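Local coordinates for protein ectoine hydroxylase (Sphingopyxis alaskensis, PDB 4MHR) that catalyses the iron(II)- and 2-oxoglutarate-dependent hydroxylation of L-ectoine to 5-hydroxyectoine, a compatible solute that protects cells against osmotic stress, at residues Gln10-Ser15 / Met164-Ala169; Asp28-Ser33 / Ala47-Asp52; Asp52-Leu57 / Leu186-Gly191; Asp154-His159 / Arg194-Cys199; Pro190-Thr195 / Cys249-Gly254. One frame throughout, in Å; residues are numbered along the deposited sequence.

Interaction 1 (Gln10-Ser15 / Met164-Ala169); sequences QDLYPS and MPRMRA
Met-167 lies over the ring of Tyr-13, and its side chain can be followed along the contact from base to tip. With CG anti to the carbonyl carbon (chi1 -63°) and the chain extended beyond it, SD and CE are carried along the ring to its face. CG comes within 4.1 Å of Tyr-13 CZ, and SD then passes 4.0 Å from Tyr-13 OH, oblique to the ring, in a Met-aromatic contact. The methyl CE finishes the run over one ring face, 3.6 Å from Tyr-13 CE1, as a CH-pi contact. CB of the neighbouring Leu-12 lies over the rim of the opposite face, while Pro-165 O stands in plane at the ring's edge. This is how the N-terminal arm of the chain lies against the loop that leads from helix 154-162 into strand 169-175 of the cupin core. Tyr-13 OH is hydrogen-bonded to Asp-28, which also forms a salt bridge with Arg-166. The guanidinium of Arg-166 carries Leu-12 over one face, with CD2 of the leucine 3.5 Å from NE of the arginine. Within the arm, Asp-11 OD2 accepts from the backbone N of Tyr-13 at 2.9 Å, an Asx turn. One water crosses between the segments: it accepts from Leu-12 N at 3.0 Å and donates to Pro-165 O at 2.8 Å.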
# COMPACT_ATOMS: atom_id res chain seq x y z
N GLN A 10 25.23 7.49 -1.18
CA GLN A 10 24.98 6.33 -0.27
C GLN A 10 23.62 6.41 0.48
O GLN A 10 23.01 5.39 0.71
CB GLN A 10 26.13 6.14 0.71
N ASP A 11 23.18 7.61 0.89
CA ASP A 11 21.80 7.78 1.43
C ASP A 11 21.15 8.95 0.78
O ASP A 11 21.31 10.07 1.19
CB ASP A 11 21.71 7.85 2.98
CG ASP A 11 20.23 7.74 3.54
OD1 ASP A 11 20.08 7.68 4.78
OD2 ASP A 11 19.22 7.68 2.77
N LEU A 12 20.30 8.65 -0.22
CA LEU A 12 19.54 9.68 -0.94
C LEU A 12 18.44 10.29 -0.11
O LEU A 12 17.97 11.41 -0.36
CB LEU A 12 18.96 9.06 -2.23
CG LEU A 12 19.91 9.05 -3.43
CD1 LEU A 12 21.26 8.42 -3.21
CD2 LEU A 12 19.22 8.33 -4.57
N TYR A 13 18.01 9.53 0.89
CA TYR A 13 16.86 9.96 1.68
C TYR A 13 17.06 9.83 3.24
O TYR A 13 16.33 9.07 3.91
CB TYR A 13 15.67 9.07 1.19
CG TYR A 13 15.35 9.22 -0.24
CD1 TYR A 13 14.84 10.40 -0.71
CD2 TYR A 13 15.50 8.17 -1.15
CE1 TYR A 13 14.55 10.57 -2.04
CE2 TYR A 13 15.14 8.33 -2.49
CZ TYR A 13 14.65 9.52 -2.93
OH TYR A 13 14.26 9.72 -4.25
N PRO A 14 18.01 10.60 3.84
CA PRO A 14 18.25 10.54 5.33
C PRO A 14 17.09 11.01 6.13
O PRO A 14 16.49 12.01 5.79
CB PRO A 14 19.43 11.49 5.54
CG PRO A 14 19.41 12.39 4.37
CD PRO A 14 18.81 11.65 3.20
N SER A 15 16.71 10.29 7.17
CA SER A 15 15.62 10.73 8.01
C SER A 15 15.91 10.25 9.42
O SER A 15 16.74 9.35 9.62
CB SER A 15 14.27 10.15 7.52
OG SER A 15 13.17 10.58 8.31
N MET A 164 15.11 -0.02 2.27
CA MET A 164 14.69 0.09 0.86
C MET A 164 15.36 1.32 0.38
O MET A 164 15.08 2.39 0.90
CB MET A 164 13.15 0.12 0.67
CG MET A 164 12.69 0.41 -0.71
SD MET A 164 10.89 0.58 -0.89
CE MET A 164 10.25 -1.01 -0.43
N PRO A 165 16.22 1.20 -0.67
CA PRO A 165 17.04 2.36 -1.02
C PRO A 165 16.36 3.46 -1.76
O PRO A 165 16.67 4.62 -1.50
CB PRO A 165 18.16 1.79 -1.92
CG PRO A 165 17.71 0.44 -2.34
CD PRO A 165 16.58 -0.01 -1.43
N ARG A 166 15.46 3.11 -2.69
CA ARG A 166 14.95 4.06 -3.69
C ARG A 166 13.39 4.06 -3.71
O ARG A 166 12.76 3.08 -3.38
CB ARG A 166 15.46 3.76 -5.09
CG ARG A 166 16.97 3.76 -5.29
CD ARG A 166 17.49 5.16 -5.20
NE ARG A 166 18.66 5.18 -5.96
CZ ARG A 166 18.81 5.63 -7.21
NH1 ARG A 166 17.87 6.21 -7.91
NH2 ARG A 166 20.00 5.47 -7.72
N MET A 167 12.80 5.14 -4.21
CA MET A 167 11.32 5.19 -4.34
C MET A 167 10.93 4.48 -5.60
O MET A 167 10.81 5.11 -6.64
CB MET A 167 10.83 6.63 -4.34
CG MET A 167 11.15 7.33 -3.01
SD MET A 167 10.52 8.99 -3.17
CE MET A 167 11.09 9.68 -1.62
N ARG A 168 10.81 3.17 -5.52
CA ARG A 168 10.51 2.33 -6.67
C ARG A 168 9.65 1.13 -6.23
O ARG A 168 9.83 -0.04 -6.59
CB ARG A 168 11.78 1.96 -7.46
CG ARG A 168 11.40 1.08 -8.63
CD ARG A 168 11.83 1.06 -10.06
NE ARG A 168 13.15 0.84 -10.34
CZ ARG A 168 13.79 0.57 -11.52
NH1 ARG A 168 13.32 0.17 -12.69
NH2 ARG A 168 15.09 0.66 -11.44
N ALA A 169 8.66 1.47 -5.40
CA ALA A 169 7.67 0.54 -4.89
C ALA A 169 6.31 1.17 -4.90
O ALA A 169 6.17 2.41 -4.86
CB ALA A 169 8.01 0.05 -3.47
O HOH W 1 19.07 5.92 -0.77

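Interaction 2 (Asp28-Ser33 / Ala47-Asp52); sequences DPVVHS and AAFDRD
Val-30 presses its CB and both methyls onto the outside of a helical turn, straddling Phe-49 and Asp-50. The turn belongs to helix 43-52, which is followed, after a turn at Gly-53, by edge strand 54-57 of the large cupin sheet, and the segment 28-33 is N-terminal loop laid across it. CG1 of Val-30, anti to the backbone N (chi1 -172°), reaches 3.7 Å from the carbonyl O of Phe-49 and 3.9 Å from CD1 of its ring. CG2, the other branch, faces the carbonyl O of Asp-50. Next along the loop, Val-31 brings CG2 to the edge of the Phe-49 ring, 4.1 Å from CD1, and sets the same methyl 3.8 Å from CB of Asp-50, the two side chains crossing at about a right angle. Val-30 O lies in the plane of the phenylalanine ring at its edge. Leu-126 of helix 117-127 touches both Phe-49 and Val-31, tying a third element into the packing. With an alanine in place of Phe-49, both valine methyls would probably lose their aromatic partner, and a gap would be likely to open between loop and helix. No hydrogen bond joins the two segments. The carboxylate of Asp-50 has its salt-bridge partner in Arg-194, while its other oxygen, OD1, sits 3.6 Å from both Val-31 N and Val-30 CB.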
# COMPACT_ATOMS: atom_id res chain seq x y z
N ASP A 28 13.94 10.13 -7.55
CA ASP A 28 13.60 8.94 -8.37
C ASP A 28 12.41 9.28 -9.28
O ASP A 28 11.60 10.10 -8.92
CB ASP A 28 13.13 7.82 -7.43
CG ASP A 28 14.27 7.18 -6.68
OD1 ASP A 28 15.12 6.54 -7.37
OD2 ASP A 28 14.30 7.30 -5.43
N PRO A 29 12.30 8.63 -10.45
CA PRO A 29 11.04 8.76 -11.16
C PRO A 29 9.80 8.30 -10.33
O PRO A 29 9.93 7.57 -9.34
CB PRO A 29 11.21 7.87 -12.38
CG PRO A 29 12.64 7.64 -12.51
CD PRO A 29 13.21 7.70 -11.10
N VAL A 30 8.63 8.75 -10.75
CA VAL A 30 7.34 8.20 -10.27
C VAL A 30 6.91 7.01 -11.16
O VAL A 30 6.61 5.94 -10.67
CB VAL A 30 6.27 9.28 -10.09
CG1 VAL A 30 5.02 8.75 -9.40
CG2 VAL A 30 6.77 10.46 -9.24
N VAL A 31 6.81 7.25 -12.46
CA VAL A 31 6.49 6.22 -13.44
C VAL A 31 7.88 5.86 -14.04
O VAL A 31 8.59 6.69 -14.62
CB VAL A 31 5.56 6.73 -14.52
CG1 VAL A 31 5.41 5.74 -15.66
CG2 VAL A 31 4.23 7.10 -13.91
N HIS A 32 8.26 4.61 -13.90
CA HIS A 32 9.60 4.17 -14.27
C HIS A 32 9.71 3.54 -15.68
O HIS A 32 10.70 2.82 -16.01
CB HIS A 32 10.05 3.17 -13.24
CG HIS A 32 10.38 3.74 -11.89
ND1 HIS A 32 9.42 4.04 -10.94
CD2 HIS A 32 11.57 4.03 -11.32
CE1 HIS A 32 10.02 4.46 -9.82
NE2 HIS A 32 11.33 4.46 -10.04
N SER A 33 8.70 3.76 -16.50
CA SER A 33 8.70 3.20 -17.89
C SER A 33 8.30 4.31 -18.81
O SER A 33 7.49 5.15 -18.41
CB SER A 33 7.65 2.05 -18.06
OG SER A 33 7.97 0.87 -17.31
N ALA A 47 0.03 9.40 -16.58
CA ALA A 47 0.27 10.84 -16.21
C ALA A 47 -0.37 11.22 -14.91
O ALA A 47 0.25 11.91 -14.11
CB ALA A 47 -0.16 11.79 -17.32
N ALA A 48 -1.58 10.76 -14.67
CA ALA A 48 -2.25 10.94 -13.38
C ALA A 48 -1.46 10.32 -12.19
O ALA A 48 -1.35 10.94 -11.12
CB ALA A 48 -3.65 10.39 -13.42
N PHE A 49 -0.95 9.09 -12.36
CA PHE A 49 -0.15 8.42 -11.33
C PHE A 49 1.11 9.23 -11.04
O PHE A 49 1.46 9.49 -9.88
CB PHE A 49 0.28 6.97 -11.70
CG PHE A 49 0.93 6.23 -10.53
CD1 PHE A 49 2.32 6.07 -10.45
CD2 PHE A 49 0.12 5.75 -9.47
CE1 PHE A 49 2.88 5.42 -9.34
CE2 PHE A 49 0.68 5.10 -8.39
CZ PHE A 49 2.06 4.92 -8.32
N ASP A 50 1.75 9.68 -12.10
CA ASP A 50 2.95 10.51 -11.99
C ASP A 50 2.67 11.82 -11.25
O ASP A 50 3.37 12.16 -10.37
CB ASP A 50 3.53 10.79 -13.38
CG ASP A 50 4.91 11.31 -13.32
OD1 ASP A 50 5.89 10.53 -13.46
OD2 ASP A 50 4.99 12.51 -13.08
N ARG A 51 1.59 12.51 -11.60
CA ARG A 51 1.33 13.85 -11.06
C ARG A 51 0.70 13.73 -9.64
O ARG A 51 1.10 14.42 -8.68
CB ARG A 51 0.41 14.59 -12.03
CG ARG A 51 -0.27 15.87 -11.55
CD ARG A 51 -1.32 16.40 -12.59
NE ARG A 51 -2.53 15.54 -12.78
CZ ARG A 51 -2.85 14.83 -13.89
NH1 ARG A 51 -2.11 14.82 -15.00
NH2 ARG A 51 -3.94 14.08 -13.90
N ASP A 52 -0.27 12.84 -9.52
CA ASP A 52 -0.96 12.69 -8.23
C ASP A 52 -0.39 11.72 -7.26
O ASP A 52 -0.69 11.87 -6.06
CB ASP A 52 -2.42 12.36 -8.41
CG ASP A 52 -3.20 13.47 -9.16
OD1 ASP A 52 -2.72 14.61 -9.25
OD2 ASP A 52 -4.27 13.17 -9.66

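Interaction 3 (Asp52-Leu57 / Leu186-Gly191); sequences DGYIVL and LMVIPG
A single backbone hydrogen bond and a small apolar cluster around Tyr-54 join two edges of the cupin barrel: strand 54-57, outermost in the seven-stranded sheet, and the segment around strand 187-188, outermost in the three-stranded one. The bond runs from Gly-191 N to Asp-52 O, 3.0 Å long and nearly straight at the hydrogen (165°). The same carbonyl oxygen receives a CA-H contact from Pro-190, with CA 3.5 Å from Asp-52 O. Both glycines, Gly-53 and Gly-191, have positive phi, where a CB would jam against the preceding carbonyl oxygen; Gly-53 is the residue at which the chain leaves helix 43-52 and turns into the strand. Tyr-54 does the packing. Its CG sits between the backbone N and the carbonyl carbon (chi1 78°), which lays the ring beside the other segment. Over one face comes Val-188, with CG2 4.2 Å from the ring centroid in a CH-pi contact. Pro-190 meets the ring at its edge instead, CB 4.1 Å from CE1, the two side chains lying alongside and pointing the same way. Val-188 also has its side chain about 4 Å from that of the iron ligand His-253, so one residue touches both the barrel edge and the surroundings of the metal site. The two antiparallel sheets so joined belong to the double-stranded beta-helix (cupin) fold of 2-oxoglutarate-dependent dioxygenases.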
# COMPACT_ATOMS: atom_id res chain seq x y z
N ASP A 52 -0.27 12.84 -9.52
CA ASP A 52 -0.96 12.69 -8.23
C ASP A 52 -0.39 11.72 -7.26
O ASP A 52 -0.69 11.87 -6.06
CB ASP A 52 -2.42 12.36 -8.41
CG ASP A 52 -3.20 13.47 -9.16
OD1 ASP A 52 -2.72 14.61 -9.25
OD2 ASP A 52 -4.27 13.17 -9.66
N GLY A 53 0.35 10.72 -7.74
CA GLY A 53 0.81 9.62 -6.87
C GLY A 53 -0.11 8.47 -6.53
O GLY A 53 0.24 7.60 -5.70
N TYR A 54 -1.32 8.50 -7.07
CA TYR A 54 -2.28 7.40 -6.91
C TYR A 54 -3.22 7.39 -8.17
O TYR A 54 -3.36 8.39 -8.81
CB TYR A 54 -3.12 7.63 -5.62
CG TYR A 54 -4.20 8.64 -5.81
CD1 TYR A 54 -3.93 10.01 -5.77
CD2 TYR A 54 -5.48 8.24 -6.14
CE1 TYR A 54 -4.93 10.97 -5.98
CE2 TYR A 54 -6.49 9.20 -6.38
CZ TYR A 54 -6.19 10.55 -6.31
OH TYR A 54 -7.18 11.46 -6.56
N ILE A 55 -3.77 6.23 -8.52
CA ILE A 55 -4.89 6.10 -9.44
C ILE A 55 -5.86 5.06 -8.85
O ILE A 55 -5.52 4.29 -7.94
CB ILE A 55 -4.50 5.67 -10.87
CG1 ILE A 55 -3.78 4.35 -10.88
CG2 ILE A 55 -3.70 6.80 -11.59
CD1 ILE A 55 -3.46 3.92 -12.28
N VAL A 56 -7.07 5.07 -9.37
CA VAL A 56 -8.13 4.13 -8.96
C VAL A 56 -8.53 3.29 -10.18
O VAL A 56 -8.82 3.87 -11.24
CB VAL A 56 -9.33 4.91 -8.41
CG1 VAL A 56 -10.47 3.98 -7.96
CG2 VAL A 56 -8.88 5.81 -7.27
N LEU A 57 -8.47 1.96 -10.05
CA LEU A 57 -8.97 1.04 -11.10
C LEU A 57 -10.30 0.52 -10.66
O LEU A 57 -10.40 -0.02 -9.54
CB LEU A 57 -8.02 -0.14 -11.24
CG LEU A 57 -6.61 0.29 -11.50
CD1 LEU A 57 -5.71 -0.92 -11.57
CD2 LEU A 57 -6.58 1.07 -12.80
N LEU A 186 -9.34 5.68 3.17
CA LEU A 186 -8.00 6.19 2.93
C LEU A 186 -8.05 7.62 2.35
O LEU A 186 -8.76 7.90 1.43
CB LEU A 186 -7.29 5.23 1.93
CG LEU A 186 -5.81 5.56 1.69
CD1 LEU A 186 -5.00 5.33 2.96
CD2 LEU A 186 -5.24 4.71 0.56
N MET A 187 -7.28 8.51 2.95
CA MET A 187 -7.13 9.87 2.50
C MET A 187 -5.67 10.00 2.09
O MET A 187 -4.78 9.54 2.81
CB MET A 187 -7.34 10.80 3.70
CG MET A 187 -8.80 10.92 4.08
SD MET A 187 -9.10 12.11 5.40
CE MET A 187 -7.87 13.37 5.27
N VAL A 188 -5.44 10.71 1.01
CA VAL A 188 -4.11 10.99 0.51
C VAL A 188 -3.99 12.47 0.29
O VAL A 188 -5.02 13.18 0.10
CB VAL A 188 -3.80 10.18 -0.78
CG1 VAL A 188 -4.04 8.72 -0.52
CG2 VAL A 188 -4.63 10.65 -1.99
N ILE A 189 -2.75 12.95 0.35
CA ILE A 189 -2.43 14.31 -0.10
C ILE A 189 -1.80 14.22 -1.51
O ILE A 189 -0.59 13.85 -1.67
CB ILE A 189 -1.48 14.99 0.90
CG1 ILE A 189 -2.17 15.11 2.28
CG2 ILE A 189 -1.05 16.36 0.40
CD1 ILE A 189 -1.25 15.69 3.34
N PRO A 190 -2.59 14.56 -2.57
CA PRO A 190 -2.08 14.29 -3.92
C PRO A 190 -0.86 15.16 -4.29
O PRO A 190 -0.80 16.32 -3.92
CB PRO A 190 -3.27 14.59 -4.86
CG PRO A 190 -4.40 15.01 -3.99
CD PRO A 190 -3.95 15.12 -2.57
N GLY A 191 0.13 14.57 -4.95
CA GLY A 191 1.37 15.28 -5.23
C GLY A 191 2.39 15.27 -4.10
O GLY A 191 3.51 15.61 -4.31

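Interaction 4 (Asp154-His159 / Arg194-Cys199); sequences DFETWH and RTYLTC
Aromatic packing comes first in this buried contact, where Tyr-196 from strand 195-197 reaches across to helix 154-162. Its ring meets that of Phe-155 obliquely, planes at 68° and centroids 5.9 Å apart. The closest atoms are Phe-155 CD2 and Tyr-196 CE1, at 3.7 Å, with the tyrosine carbon near the plane of the phenylalanine at its edge. CG of Tyr-196 is anti to the backbone N (chi1 -178°), which carries the hydroxyl out to the helix surface. Tyr-196 OH lies 3.9 Å from His-159 CD2 and in van der Waals contact with the methylene CG of Glu-156, at 3.6 Å. Glu-156 bends at chi2 and takes its carboxylate to the next neighbour, OE2 lying 3.7 Å from CB of Cys-199 and also beside its SG. The polar ends are gripped from outside the two segments: Ser-15 bonds OE2 of Glu-156 and Arg-16 pairs with OE1, while His-159 uses Asp-11 and Met-164 O. A leucine in place of Tyr-196 would probably open a gap beside Phe-155 and leave the CG of Glu-156 and the His-159 ring without the hydroxyl they pack on. The helix packed here starts at iron ligand Asp-154 and carries Trp-158, important for ectoine stabilization, on a side that does not meet the strand; Asp-154, His-152 and His-253 form the two-histidine, one-carboxylate facial triad of the family.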
# COMPACT_ATOMS: atom_id res chain seq x y z
N ASP A 154 4.78 5.49 3.67
CA ASP A 154 5.36 4.16 3.82
C ASP A 154 6.84 4.13 3.50
O ASP A 154 7.60 3.42 4.16
CB ASP A 154 4.67 3.19 2.85
CG ASP A 154 3.20 2.93 3.21
OD1 ASP A 154 2.85 2.98 4.40
OD2 ASP A 154 2.42 2.66 2.29
N PHE A 155 7.27 4.93 2.51
CA PHE A 155 8.64 4.83 2.07
C PHE A 155 9.59 5.24 3.17
O PHE A 155 10.69 4.71 3.30
CB PHE A 155 8.88 5.59 0.79
CG PHE A 155 10.36 5.65 0.42
CD1 PHE A 155 10.97 4.53 -0.14
CD2 PHE A 155 11.11 6.82 0.70
CE1 PHE A 155 12.32 4.56 -0.44
CE2 PHE A 155 12.47 6.85 0.39
CZ PHE A 155 13.07 5.70 -0.16
N GLU A 156 9.21 6.24 3.98
CA GLU A 156 10.13 6.73 5.02
C GLU A 156 10.45 5.60 6.01
O GLU A 156 11.62 5.43 6.40
CB GLU A 156 9.61 7.97 5.73
CG GLU A 156 10.62 8.73 6.59
CD GLU A 156 10.72 8.22 8.05
OE1 GLU A 156 9.95 7.34 8.41
OE2 GLU A 156 11.64 8.68 8.80
N THR A 157 9.43 4.79 6.34
CA THR A 157 9.66 3.58 7.12
C THR A 157 10.42 2.49 6.39
O THR A 157 11.36 1.89 6.95
CB THR A 157 8.36 3.03 7.66
OG1 THR A 157 7.85 4.00 8.56
CG2 THR A 157 8.52 1.64 8.36
N TRP A 158 10.00 2.18 5.17
CA TRP A 158 10.67 1.14 4.40
C TRP A 158 12.17 1.45 4.22
O TRP A 158 13.00 0.57 4.29
CB TRP A 158 9.95 0.86 3.07
CG TRP A 158 8.57 0.35 3.26
CD1 TRP A 158 8.06 -0.26 4.41
CD2 TRP A 158 7.48 0.40 2.32
NE1 TRP A 158 6.75 -0.58 4.23
CE2 TRP A 158 6.35 -0.21 2.96
CE3 TRP A 158 7.33 0.93 1.03
CZ2 TRP A 158 5.10 -0.33 2.33
CZ3 TRP A 158 6.09 0.85 0.40
CH2 TRP A 158 4.97 0.23 1.06
N HIS A 159 12.50 2.68 4.03
CA HIS A 159 13.85 3.08 3.84
C HIS A 159 14.63 3.02 5.19
O HIS A 159 15.61 2.29 5.32
CB HIS A 159 13.85 4.50 3.31
CG HIS A 159 15.22 5.06 3.09
ND1 HIS A 159 16.04 4.64 2.06
CD2 HIS A 159 15.92 5.98 3.79
CE1 HIS A 159 17.18 5.32 2.13
NE2 HIS A 159 17.12 6.14 3.15
N ARG A 194 6.16 13.64 -4.28
CA ARG A 194 7.29 14.28 -4.85
C ARG A 194 8.11 15.04 -3.83
O ARG A 194 9.09 15.67 -4.22
CB ARG A 194 6.88 15.29 -5.94
CG ARG A 194 6.61 14.63 -7.27
CD ARG A 194 6.51 15.66 -8.41
NE ARG A 194 5.97 14.95 -9.57
CZ ARG A 194 6.74 14.25 -10.38
NH1 ARG A 194 8.05 14.16 -10.17
NH2 ARG A 194 6.22 13.63 -11.37
N THR A 195 7.71 14.98 -2.56
CA THR A 195 8.50 15.50 -1.41
C THR A 195 8.79 14.43 -0.43
O THR A 195 7.87 13.68 0.02
CB THR A 195 7.67 16.54 -0.62
OG1 THR A 195 7.30 17.59 -1.49
CG2 THR A 195 8.45 17.13 0.57
N TYR A 196 10.06 14.30 -0.07
CA TYR A 196 10.42 13.39 0.97
C TYR A 196 10.44 14.21 2.28
O TYR A 196 11.26 15.12 2.43
CB TYR A 196 11.80 12.81 0.72
CG TYR A 196 12.20 11.82 1.76
CD1 TYR A 196 11.49 10.64 1.93
CD2 TYR A 196 13.33 12.03 2.56
CE1 TYR A 196 11.87 9.71 2.86
CE2 TYR A 196 13.78 11.07 3.45
CZ TYR A 196 13.08 9.95 3.62
OH TYR A 196 13.54 9.01 4.50
N LEU A 197 9.50 13.93 3.19
CA LEU A 197 9.43 14.67 4.46
C LEU A 197 10.23 13.91 5.50
O LEU A 197 9.81 12.84 5.92
CB LEU A 197 7.98 14.86 4.88
CG LEU A 197 7.78 15.49 6.27
CD1 LEU A 197 8.37 16.90 6.33
CD2 LEU A 197 6.28 15.52 6.51
N THR A 198 11.44 14.41 5.86
CA THR A 198 12.22 13.73 6.85
C THR A 198 11.44 13.86 8.17
O THR A 198 10.67 14.81 8.38
CB THR A 198 13.68 14.30 7.04
OG1 THR A 198 13.62 15.60 7.61
CG2 THR A 198 14.37 14.40 5.69
N CYS A 199 11.56 12.84 8.99
CA CYS A 199 10.99 12.85 10.33
C CYS A 199 12.16 13.08 11.33
O CYS A 199 13.32 12.83 11.01
CB CYS A 199 10.25 11.55 10.60
SG CYS A 199 8.81 11.29 9.50

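Interaction 5 (Pro190-Thr195 / Cys249-Gly254); sequences PGSHRT and CNLMHG
Asn-250 grips the opposite segment with one amide nitrogen: ND2 donates to His-193 O at 3.0 Å, close to straight (164°), and to Thr-195 O, also at 3.0 Å but more bent (147°). Its CG is anti to the residue's own N (chi1 -171°), which extends the amide to the two carbonyls. The first acceptor lies in the amide plane, the second is tilted from it, and Ser-153 bonds OD1. The two ND2 bonds tie the 3-10 turn 192-194 and the residue after it to the chain entering strand 253-255 of the cupin barrel, which holds the iron ligand His-253. A second clasp is Ser-192 OG, which accepts from Met-252 N at 2.8 Å and also bonds Ile-189 O. Inside the segment 249-254, His-253 ND1 donates to Leu-251 O at 3.0 Å, with the oxygen in the ring plane, which fixes the rotation of the imidazole; Leu-251 O thus acts as a second-shell partner that probably helps position this iron ligand. One water bridges Ser-192 O and Asn-250 O, another Thr-195 O and Asn-250 OD1. Outward from these bonds, Leu-251 packs against the turn, its CD1 3.1 Å from Ser-192 OG and 4.0 Å from His-193 ND1. His-193 itself turns its ring away, where NE2 bonds Asp-50 O, and its CB rests on the backbone of Leu-251. Beside it, CA of His-193 makes a CA-H contact with Asn-250 O at 3.5 Å.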
# COMPACT_ATOMS: atom_id res chain seq x y z
N PRO A 190 -2.59 14.56 -2.57
CA PRO A 190 -2.08 14.29 -3.92
C PRO A 190 -0.86 15.16 -4.29
O PRO A 190 -0.80 16.32 -3.92
CB PRO A 190 -3.27 14.59 -4.86
CG PRO A 190 -4.40 15.01 -3.99
CD PRO A 190 -3.95 15.12 -2.57
N GLY A 191 0.13 14.57 -4.95
CA GLY A 191 1.37 15.28 -5.23
C GLY A 191 2.39 15.27 -4.10
O GLY A 191 3.51 15.61 -4.31
N SER A 192 2.02 14.76 -2.95
CA SER A 192 2.92 14.71 -1.82
C SER A 192 4.05 13.74 -1.97
O SER A 192 5.11 13.85 -1.35
CB SER A 192 2.11 14.35 -0.57
OG SER A 192 1.56 13.03 -0.54
N HIS A 193 3.86 12.79 -2.84
CA HIS A 193 4.93 11.85 -3.18
C HIS A 193 6.22 12.41 -3.81
O HIS A 193 7.29 11.72 -3.80
CB HIS A 193 4.36 10.73 -4.06
CG HIS A 193 3.95 11.19 -5.40
ND1 HIS A 193 3.01 12.20 -5.59
CD2 HIS A 193 4.34 10.78 -6.65
CE1 HIS A 193 2.86 12.42 -6.89
NE2 HIS A 193 3.65 11.58 -7.56
N ARG A 194 6.16 13.64 -4.28
CA ARG A 194 7.29 14.28 -4.85
C ARG A 194 8.11 15.04 -3.83
O ARG A 194 9.09 15.67 -4.22
CB ARG A 194 6.88 15.29 -5.94
CG ARG A 194 6.61 14.63 -7.27
CD ARG A 194 6.51 15.66 -8.41
NE ARG A 194 5.97 14.95 -9.57
CZ ARG A 194 6.74 14.25 -10.38
NH1 ARG A 194 8.05 14.16 -10.17
NH2 ARG A 194 6.22 13.63 -11.37
N THR A 195 7.71 14.98 -2.56
CA THR A 195 8.50 15.50 -1.41
C THR A 195 8.79 14.43 -0.43
O THR A 195 7.87 13.68 0.02
CB THR A 195 7.67 16.54 -0.62
OG1 THR A 195 7.30 17.59 -1.49
CG2 THR A 195 8.45 17.13 0.57
N CYS A 249 4.84 4.55 -3.17
CA CYS A 249 5.42 4.32 -1.87
C CYS A 249 5.62 5.54 -0.96
O CYS A 249 5.49 5.41 0.25
CB CYS A 249 6.77 3.60 -2.00
SG CYS A 249 8.05 4.55 -2.83
N ASN A 250 5.83 6.72 -1.55
CA ASN A 250 6.10 7.88 -0.78
C ASN A 250 4.90 8.86 -0.65
O ASN A 250 5.07 9.99 -0.22
CB ASN A 250 7.30 8.61 -1.35
CG ASN A 250 7.78 9.76 -0.44
OD1 ASN A 250 8.01 9.59 0.77
ND2 ASN A 250 7.91 10.91 -1.01
N LEU A 251 3.72 8.45 -1.07
CA LEU A 251 2.58 9.31 -0.96
C LEU A 251 2.08 9.43 0.52
O LEU A 251 1.96 8.44 1.26
CB LEU A 251 1.42 8.79 -1.78
CG LEU A 251 0.17 9.69 -1.92
CD1 LEU A 251 0.53 10.98 -2.64
CD2 LEU A 251 -0.94 8.92 -2.57
N MET A 252 1.83 10.64 0.93
CA MET A 252 1.43 10.92 2.37
C MET A 252 -0.03 10.58 2.53
O MET A 252 -0.89 11.10 1.80
CB MET A 252 1.63 12.41 2.72
CG MET A 252 1.56 12.74 4.24
SD MET A 252 2.73 11.80 5.27
CE MET A 252 4.22 12.59 4.81
N HIS A 253 -0.32 9.66 3.44
CA HIS A 253 -1.66 9.18 3.55
C HIS A 253 -2.02 8.76 4.97
O HIS A 253 -1.16 8.53 5.89
CB HIS A 253 -1.89 7.98 2.56
CG HIS A 253 -1.18 6.74 2.97
ND1 HIS A 253 0.18 6.59 2.80
CD2 HIS A 253 -1.59 5.66 3.66
CE1 HIS A 253 0.55 5.41 3.26
NE2 HIS A 253 -0.49 4.83 3.81
N GLY A 254 -3.30 8.57 5.17
CA GLY A 254 -3.84 8.20 6.53
C GLY A 254 -5.35 8.07 6.50
O GLY A 254 -5.93 8.15 5.42
O HOH W 2 5.27 12.47 1.24
O HOH W 3 7.66 11.73 2.64

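From the N terminus, residues 10-15 meet 164-169 in interaction 1, closing a long loop and fixing the arm to the barrel's helix-to-strand connection. Interaction 2 is nested inside it, a short closure that seats 28-33 on helix 43-52; Asp-28 links the two. The helix ends in interaction 3, which shares Asp-52, joins the edges of the two sheets and crosses interaction 1. Interaction 4, pairing the helix that begins at the iron ligand Asp-154 with strand 195-197, crosses both 1 and 3. Interaction 5 opens on 190-195, where 3 and 4 end, and carries the ties on to the strand of the last ligand, His-253.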